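Thiol:disulfide interchange protein (Klebsiella pneumoniae, PDB 6DXN) probably acts as a periplasmic thiol-disulfide oxidoreductase of the DsbA subfamily of thioredoxin-fold proteins, introducing disulfide bonds into secreted proteins. Local coordinates at residues 29-34 with 96-101; 73-78 with 135-140; 39-44 with 90-95. One frame throughout, in Å; residues are numbered along the deposited sequence.

Interaction 1 (29-34 with 96-101); sequences FSFYCG and EGLQVK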
# COMPACT_ATOMS: atom_id res chain seq x y z
N PHE A 29 -0.57 1.70 3.83
CA PHE A 29 -0.85 0.49 4.55
C PHE A 29 0.21 0.25 5.63
O PHE A 29 1.23 0.93 5.69
CB PHE A 29 -0.89 -0.69 3.58
CG PHE A 29 0.47 -1.21 3.17
CD1 PHE A 29 1.23 -0.55 2.22
CD2 PHE A 29 0.98 -2.35 3.77
CE1 PHE A 29 2.48 -1.03 1.87
CE2 PHE A 29 2.23 -2.83 3.41
CZ PHE A 29 2.98 -2.17 2.46
N SER A 30 -0.07 -0.74 6.48
CA SER A 30 0.82 -1.16 7.52
C SER A 30 0.78 -2.68 7.57
O SER A 30 -0.30 -3.28 7.52
CB SER A 30 0.46 -0.55 8.85
OG SER A 30 1.28 -1.08 9.87
N PHE A 31 1.96 -3.30 7.65
CA PHE A 31 2.00 -4.73 7.73
C PHE A 31 1.38 -5.22 9.05
O PHE A 31 1.16 -6.40 9.19
CB PHE A 31 3.43 -5.26 7.56
CG PHE A 31 3.93 -5.27 6.14
CD1 PHE A 31 3.50 -6.24 5.25
CD2 PHE A 31 4.88 -4.35 5.71
CE1 PHE A 31 3.98 -6.28 3.95
CE2 PHE A 31 5.35 -4.39 4.41
CZ PHE A 31 4.90 -5.34 3.53
N TYR A 32 1.15 -4.31 10.01
CA TYR A 32 0.53 -4.63 11.33
C TYR A 32 -1.00 -4.58 11.27
O TYR A 32 -1.69 -5.10 12.16
CB TYR A 32 0.89 -3.60 12.40
CG TYR A 32 2.27 -3.62 13.00
CD1 TYR A 32 3.31 -2.91 12.43
CD2 TYR A 32 2.51 -4.28 14.20
CE1 TYR A 32 4.57 -2.89 13.00
CE2 TYR A 32 3.77 -4.28 14.78
CZ TYR A 32 4.80 -3.57 14.18
OH TYR A 32 6.05 -3.57 14.75
N CYS A 33 -1.53 -3.92 10.23
CA CYS A 33 -2.97 -3.67 10.06
C CYS A 33 -3.70 -4.89 9.48
O CYS A 33 -3.40 -5.34 8.38
CB CYS A 33 -3.16 -2.46 9.16
SG CYS A 33 -4.88 -1.92 8.96
N GLY A 34 -4.68 -5.41 10.24
CA GLY A 34 -5.46 -6.59 9.81
C GLY A 34 -6.13 -6.37 8.46
O GLY A 34 -5.94 -7.16 7.53
N GLU A 96 2.23 -12.37 7.23
CA GLU A 96 2.20 -13.62 8.00
C GLU A 96 3.15 -13.49 9.20
O GLU A 96 2.76 -13.74 10.34
CB GLU A 96 2.55 -14.82 7.12
CG GLU A 96 1.51 -15.13 6.05
CD GLU A 96 1.84 -16.31 5.15
OE1 GLU A 96 2.80 -17.05 5.46
OE2 GLU A 96 1.12 -16.48 4.13
N GLY A 97 4.38 -13.04 8.93
CA GLY A 97 5.42 -12.89 9.99
C GLY A 97 4.99 -11.97 11.12
O GLY A 97 5.55 -12.04 12.24
N LEU A 98 3.98 -11.14 10.87
CA LEU A 98 3.52 -10.17 11.85
C LEU A 98 2.13 -10.51 12.42
O LEU A 98 1.91 -10.32 13.63
CB LEU A 98 3.50 -8.78 11.20
CG LEU A 98 4.87 -8.13 11.03
CD1 LEU A 98 4.86 -7.08 9.95
CD2 LEU A 98 5.35 -7.56 12.35
N GLN A 99 1.25 -11.07 11.59
CA GLN A 99 -0.13 -11.25 12.03
C GLN A 99 -0.57 -12.72 12.13
O GLN A 99 -1.62 -13.00 12.72
CB GLN A 99 -1.06 -10.52 11.05
CG GLN A 99 -0.71 -9.06 10.89
CD GLN A 99 -1.81 -8.31 10.18
OE1 GLN A 99 -2.99 -8.52 10.44
NE2 GLN A 99 -1.42 -7.40 9.30
N VAL A 100 0.21 -13.63 11.54
CA VAL A 100 -0.11 -15.04 11.56
C VAL A 100 0.84 -15.74 12.56
O VAL A 100 0.41 -16.21 13.61
CB VAL A 100 -0.02 -15.63 10.14
CG1 VAL A 100 -0.26 -17.13 10.13
CG2 VAL A 100 -0.98 -14.93 9.17
N LYS A 101 2.14 -15.73 12.26
CA LYS A 101 3.11 -16.42 13.09
C LYS A 101 3.70 -15.50 14.17
O LYS A 101 4.28 -15.99 15.13
CB LYS A 101 4.21 -16.99 12.20
CG LYS A 101 3.70 -17.75 10.99
CD LYS A 101 4.73 -18.62 10.31
CE LYS A 101 5.87 -17.85 9.69
NZ LYS A 101 6.84 -18.78 9.04
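Gln99, at the C-terminal end of helix 87-99, grips the loop that leads into the CxxC motif of this thioredoxin-type fold, Cys33 and Cys36, where the chain passes from strand 25-29 to helix 34-41. The polar part starts from Gln99 CG, anti to its carbonyl carbon (chi1 -55°), beyond which the extended chain carries the amide to the turn. Gln99 NE2 gives one N-H to Phe31 O at 2.8 Å and the other to Cys33 O at 3.0 Å. Both acceptors lie close to the plane of the Gln99 amide, yet NE2 stands above each carbonyl plane. A primary amide suits the place because it can bind two carbonyls of one turn. That turn, type I from Ser30 to Cys33, is also held by Tyr32 N bonding to Ser30 OG, an ST turn.

The apolar part belongs to Leu98: its CD1 meets Phe31 CB at 3.3 Å, and its CD2 lies over one face of the Tyr32 ring, 4.4 Å from CE2. The Tyr32 hydroxyl is engaged by Leu70 N. Opposite NE2 on the same amide, Gln99 OE1 rests against the start of helix 34-41, 3.2 Å from Gly34 CA.

Interaction 2 (73-78 with 135-140); sequences ALTEAW and ALIARQ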
# COMPACT_ATOMS: atom_id res chain seq x y z
N ALA A 73 11.63 -0.18 10.08
CA ALA A 73 12.35 -1.32 9.48
C ALA A 73 11.56 -1.89 8.29
O ALA A 73 12.15 -2.28 7.30
CB ALA A 73 12.62 -2.39 10.51
N LEU A 74 10.23 -1.93 8.44
CA LEU A 74 9.28 -2.42 7.45
C LEU A 74 9.19 -1.48 6.24
O LEU A 74 9.10 -1.96 5.13
CB LEU A 74 7.91 -2.59 8.12
CG LEU A 74 7.81 -3.74 9.12
CD1 LEU A 74 6.56 -3.61 9.98
CD2 LEU A 74 7.86 -5.09 8.42
N THR A 75 9.21 -0.16 6.45
CA THR A 75 9.17 0.79 5.32
C THR A 75 10.45 0.61 4.50
O THR A 75 10.44 0.76 3.29
CB THR A 75 8.97 2.24 5.80
OG1 THR A 75 7.77 2.29 6.55
CG2 THR A 75 8.89 3.24 4.66
N GLU A 76 11.54 0.25 5.19
CA GLU A 76 12.80 0.01 4.55
C GLU A 76 12.73 -1.32 3.80
O GLU A 76 13.19 -1.42 2.66
CB GLU A 76 13.92 0.01 5.59
CG GLU A 76 15.28 -0.29 5.02
CD GLU A 76 16.38 -0.28 6.07
OE1 GLU A 76 16.27 -1.05 7.05
OE2 GLU A 76 17.31 0.52 5.92
N ALA A 77 12.16 -2.34 4.45
CA ALA A 77 12.06 -3.66 3.84
C ALA A 77 11.19 -3.60 2.57
O ALA A 77 11.50 -4.25 1.57
CB ALA A 77 11.52 -4.65 4.84
N TRP A 78 10.14 -2.78 2.61
CA TRP A 78 9.24 -2.68 1.44
C TRP A 78 9.99 -2.00 0.27
O TRP A 78 9.88 -2.42 -0.89
CB TRP A 78 7.94 -1.98 1.85
CG TRP A 78 6.84 -2.00 0.84
CD1 TRP A 78 6.19 -0.92 0.32
CD2 TRP A 78 6.28 -3.15 0.19
NE1 TRP A 78 5.25 -1.32 -0.58
CE2 TRP A 78 5.28 -2.68 -0.69
CE3 TRP A 78 6.50 -4.54 0.27
CZ2 TRP A 78 4.52 -3.54 -1.49
CZ3 TRP A 78 5.77 -5.38 -0.54
CH2 TRP A 78 4.78 -4.88 -1.40
N ALA A 135 15.58 6.97 -1.24
CA ALA A 135 14.68 7.97 -1.81
C ALA A 135 13.23 7.52 -1.65
O ALA A 135 12.36 8.35 -1.38
CB ALA A 135 15.03 8.21 -3.26
N LEU A 136 12.98 6.21 -1.80
CA LEU A 136 11.63 5.65 -1.71
C LEU A 136 11.16 5.65 -0.25
O LEU A 136 10.00 5.89 0.02
CB LEU A 136 11.63 4.25 -2.32
CG LEU A 136 10.26 3.59 -2.49
CD1 LEU A 136 9.33 4.46 -3.33
CD2 LEU A 136 10.40 2.22 -3.14
N ILE A 137 12.07 5.37 0.68
CA ILE A 137 11.77 5.40 2.12
C ILE A 137 11.34 6.82 2.50
O ILE A 137 10.36 7.01 3.21
CB ILE A 137 12.99 4.91 2.94
CG1 ILE A 137 13.30 3.44 2.68
CG2 ILE A 137 12.79 5.18 4.43
CD1 ILE A 137 14.64 2.99 3.20
N ALA A 138 12.07 7.83 2.00
CA ALA A 138 11.75 9.22 2.35
C ALA A 138 10.42 9.64 1.71
O ALA A 138 9.63 10.34 2.35
CB ALA A 138 12.89 10.13 1.97
N ARG A 139 10.18 9.18 0.48
CA ARG A 139 8.93 9.47 -0.26
C ARG A 139 7.72 8.97 0.54
O ARG A 139 6.71 9.68 0.69
CB ARG A 139 8.99 8.79 -1.64
CG ARG A 139 7.71 8.88 -2.48
CD ARG A 139 7.37 10.28 -2.95
NE ARG A 139 6.32 10.30 -3.97
CZ ARG A 139 5.86 11.40 -4.57
NH1 ARG A 139 6.34 12.58 -4.23
NH2 ARG A 139 4.93 11.30 -5.50
N GLN A 140 7.81 7.72 1.00
CA GLN A 140 6.76 7.06 1.77
C GLN A 140 6.43 7.87 3.05
O GLN A 140 5.27 8.16 3.30
CB GLN A 140 7.17 5.62 2.06
CG GLN A 140 6.97 4.69 0.87
CD GLN A 140 7.64 3.34 1.04
OE1 GLN A 140 6.98 2.32 1.22
NE2 GLN A 140 8.96 3.34 1.02
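Gln140 of helix 131-146 reaches across to Thr75 and Trp78 of helix 71-83 where, as in other DsbA proteins, the helical part probably meets the helix leading back to the thioredoxin part. Gln140 CB lies 3.9 Å from Thr75 CG2, which comes from the opposite direction. Gln140 CG stands anti to the carbonyl carbon (chi1 -78°), and the extended chain brings CD to 3.8 Å from Thr75 CG2. Gln140 NE2 touches the same Thr75 CG2 at 3.6 Å, a van der Waals contact, and donates to Leu136 O, one helical turn earlier, at 2.9 Å; this carbonyl also receives Gln140 N from the opposite face of its plane. Gln140 OE1 lies in the plane of the Trp78 ring, at its edge, 3.5 Å from CD1, and accepts from His63 N. Glutamine thus suits a buried spot needing both a donor and an acceptor.

Ile137 supplies the apolar half: Ile137 CD1 is 3.8 Å from both Glu76 CA and Glu76 CG, so the long branch lies against the aliphatic part of a residue whose carboxylate bonds to Gln128. The short helical segments approach to 9.1 Å and run at 127°. Thr75 OG1 joins Ser65 and His63, while Trp78 NE1 donates to Lys61 O; together with His63 N, these bonds tie the helix pair to edge strand 60-63 and the loop after it.

Interaction 3 (39-44 with 90-95); sequences FAERIN and VEKLLF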
# COMPACT_ATOMS: atom_id res chain seq x y z
N PHE A 39 -6.90 -6.89 2.49
CA PHE A 39 -6.92 -6.19 1.19
C PHE A 39 -5.91 -6.80 0.21
O PHE A 39 -6.14 -6.82 -1.01
CB PHE A 39 -6.71 -4.70 1.41
CG PHE A 39 -7.98 -3.94 1.65
CD1 PHE A 39 -8.92 -4.40 2.56
CD2 PHE A 39 -8.23 -2.75 0.98
CE1 PHE A 39 -10.11 -3.71 2.76
CE2 PHE A 39 -9.41 -2.05 1.20
CZ PHE A 39 -10.34 -2.53 2.09
N ALA A 40 -4.80 -7.33 0.74
CA ALA A 40 -3.77 -7.89 -0.11
C ALA A 40 -3.89 -9.41 -0.28
O ALA A 40 -3.34 -9.94 -1.25
CB ALA A 40 -2.41 -7.55 0.46
N GLU A 41 -4.62 -10.10 0.62
CA GLU A 41 -4.61 -11.58 0.58
C GLU A 41 -6.00 -12.23 0.72
O GLU A 41 -6.21 -13.32 0.18
CB GLU A 41 -3.66 -12.07 1.69
CG GLU A 41 -3.49 -13.58 1.78
CD GLU A 41 -4.59 -14.35 2.52
OE1 GLU A 41 -5.27 -13.74 3.37
OE2 GLU A 41 -4.77 -15.54 2.22
N ARG A 42 -6.94 -11.60 1.44
CA ARG A 42 -8.28 -12.22 1.67
C ARG A 42 -9.34 -11.64 0.73
O ARG A 42 -9.94 -12.38 -0.03
CB ARG A 42 -8.75 -12.04 3.12
CG ARG A 42 -10.11 -12.66 3.41
CD ARG A 42 -10.61 -12.45 4.83
NE ARG A 42 -9.67 -12.96 5.82
CZ ARG A 42 -9.55 -14.24 6.16
NH1 ARG A 42 -10.33 -15.14 5.59
NH2 ARG A 42 -8.66 -14.61 7.07
N ILE A 43 -9.60 -10.33 0.86
CA ILE A 43 -10.58 -9.62 0.03
C ILE A 43 -10.01 -9.50 -1.38
O ILE A 43 -10.74 -9.57 -2.37
CB ILE A 43 -10.91 -8.23 0.61
CG1 ILE A 43 -11.36 -8.31 2.07
CG2 ILE A 43 -11.95 -7.52 -0.27
CD1 ILE A 43 -11.62 -6.96 2.70
N ASN A 44 -8.69 -9.30 -1.46
CA ASN A 44 -8.00 -9.17 -2.73
C ASN A 44 -8.49 -7.91 -3.44
O ASN A 44 -8.81 -7.91 -4.64
CB ASN A 44 -8.09 -10.46 -3.55
CG ASN A 44 -7.18 -11.53 -2.99
OD1 ASN A 44 -6.02 -11.26 -2.68
ND2 ASN A 44 -7.68 -12.75 -2.86
N VAL A 90 7.44 -11.09 -1.08
CA VAL A 90 7.73 -10.78 0.32
C VAL A 90 6.51 -10.18 1.03
O VAL A 90 6.42 -10.27 2.26
CB VAL A 90 8.95 -9.84 0.46
CG1 VAL A 90 8.61 -8.43 0.03
CG2 VAL A 90 9.51 -9.84 1.88
N GLU A 91 5.58 -9.60 0.26
CA GLU A 91 4.44 -8.94 0.89
C GLU A 91 3.69 -9.91 1.83
O GLU A 91 3.52 -9.61 3.01
CB GLU A 91 3.49 -8.33 -0.16
CG GLU A 91 2.46 -7.41 0.48
CD GLU A 91 1.39 -6.80 -0.42
OE1 GLU A 91 1.47 -6.96 -1.65
OE2 GLU A 91 0.46 -6.19 0.13
N LYS A 92 3.25 -11.06 1.31
CA LYS A 92 2.44 -12.01 2.12
C LYS A 92 3.24 -12.57 3.30
O LYS A 92 2.66 -12.87 4.35
CB LYS A 92 1.91 -13.15 1.25
CG LYS A 92 0.89 -12.75 0.19
CD LYS A 92 0.40 -13.90 -0.67
CE LYS A 92 -0.47 -13.46 -1.84
NZ LYS A 92 -1.67 -12.71 -1.40
N LEU A 93 4.56 -12.69 3.13
CA LEU A 93 5.46 -13.25 4.15
C LEU A 93 5.64 -12.28 5.33
O LEU A 93 5.86 -12.74 6.47
CB LEU A 93 6.80 -13.60 3.50
CG LEU A 93 6.71 -14.57 2.32
CD1 LEU A 93 8.06 -14.70 1.63
CD2 LEU A 93 6.19 -15.93 2.75
N LEU A 94 5.54 -10.97 5.07
CA LEU A 94 5.68 -9.97 6.14
C LEU A 94 4.37 -9.89 6.93
O LEU A 94 4.40 -9.76 8.15
CB LEU A 94 6.08 -8.61 5.55
CG LEU A 94 7.52 -8.50 5.06
CD1 LEU A 94 7.73 -7.25 4.22
CD2 LEU A 94 8.50 -8.54 6.22
N PHE A 95 3.23 -9.96 6.23
CA PHE A 95 1.93 -9.97 6.88
C PHE A 95 1.82 -11.22 7.76
O PHE A 95 1.34 -11.13 8.89
CB PHE A 95 0.78 -9.96 5.88
CG PHE A 95 0.42 -8.62 5.28
CD1 PHE A 95 -0.18 -7.64 6.05
CD2 PHE A 95 0.63 -8.37 3.93
CE1 PHE A 95 -0.54 -6.42 5.51
CE2 PHE A 95 0.26 -7.15 3.38
CZ PHE A 95 -0.31 -6.17 4.17
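The contact joins the C-terminal part of helix 34-41, the helix that starts at the CxxC motif of the thioredoxin fold, to helix 87-99 of the helical part of DsbA. Ala40 faces helix 87-99 with its methyl. Ala40 CB meets two different groups there: Glu91 OE2 at 3.2 Å, and CE2 of the Phe95 ring at 4.0 Å, which it approaches obliquely. A methyl suits a position into which a carboxylate oxygen and an aromatic ring both come close.

Glu91 reaches the methyl by an extended chain, with CG anti to the backbone N (chi1 -169°). Its carboxylate carbon also lies in the plane of the Phe95 ring, at the ring edge, so the two residues, four apart, lie side by side on their helix. Glu91 is buried, and its OE2 forms a salt bridge with Lys61, which would probably offset the cost of burying the charge.

Lys92 acts at the outer margin. Its chain runs out nearly straight and bends at the last torsion (chi4 -58°), which brings Lys92 NZ to Ala40 O for a weak hydrogen bond of 3.2 Å. The Lys92 side chain crosses that of Glu41 at about a right angle, with Lys92 NZ 3.7 Å from Glu41 CB. The two charged groups are not in contact: Glu41 OE2 stays 5.5 Å from Lys92 NZ, so any attraction between these opposite charges would act at a distance.

Phe95 continues inward, its ring meeting Phe31 of the loop after strand 25-29 and lying nearly parallel to Tyr37 of helix 34-41. Through Lys61, Glu91 also connects to strand 60-63, while on the far side of helix 34-41 Phe39 packs against helix 173-188.

Interactions 1 and 3 have centres about 8 Å apart and share helix 87-99, which touches the loop before the CxxC motif with its C-terminal end and helix 34-41 with its preceding turns. Interaction 2 lies about 17 Å from the centre of interaction 1 and 18 Å from that of interaction 3, on helices 71-83 and 131-146. Along the chain, 29-34 and 39-44 come first, then 73-78, 90-95, 96-101 and finally 135-140; interaction 2 therefore crosses both others, while interaction 3 falls within the span of interaction 1. Phe31, Leu74, Trp78 and Leu94 pack where the contacts meet, making one continuous core that joins the CxxC region to the helical part.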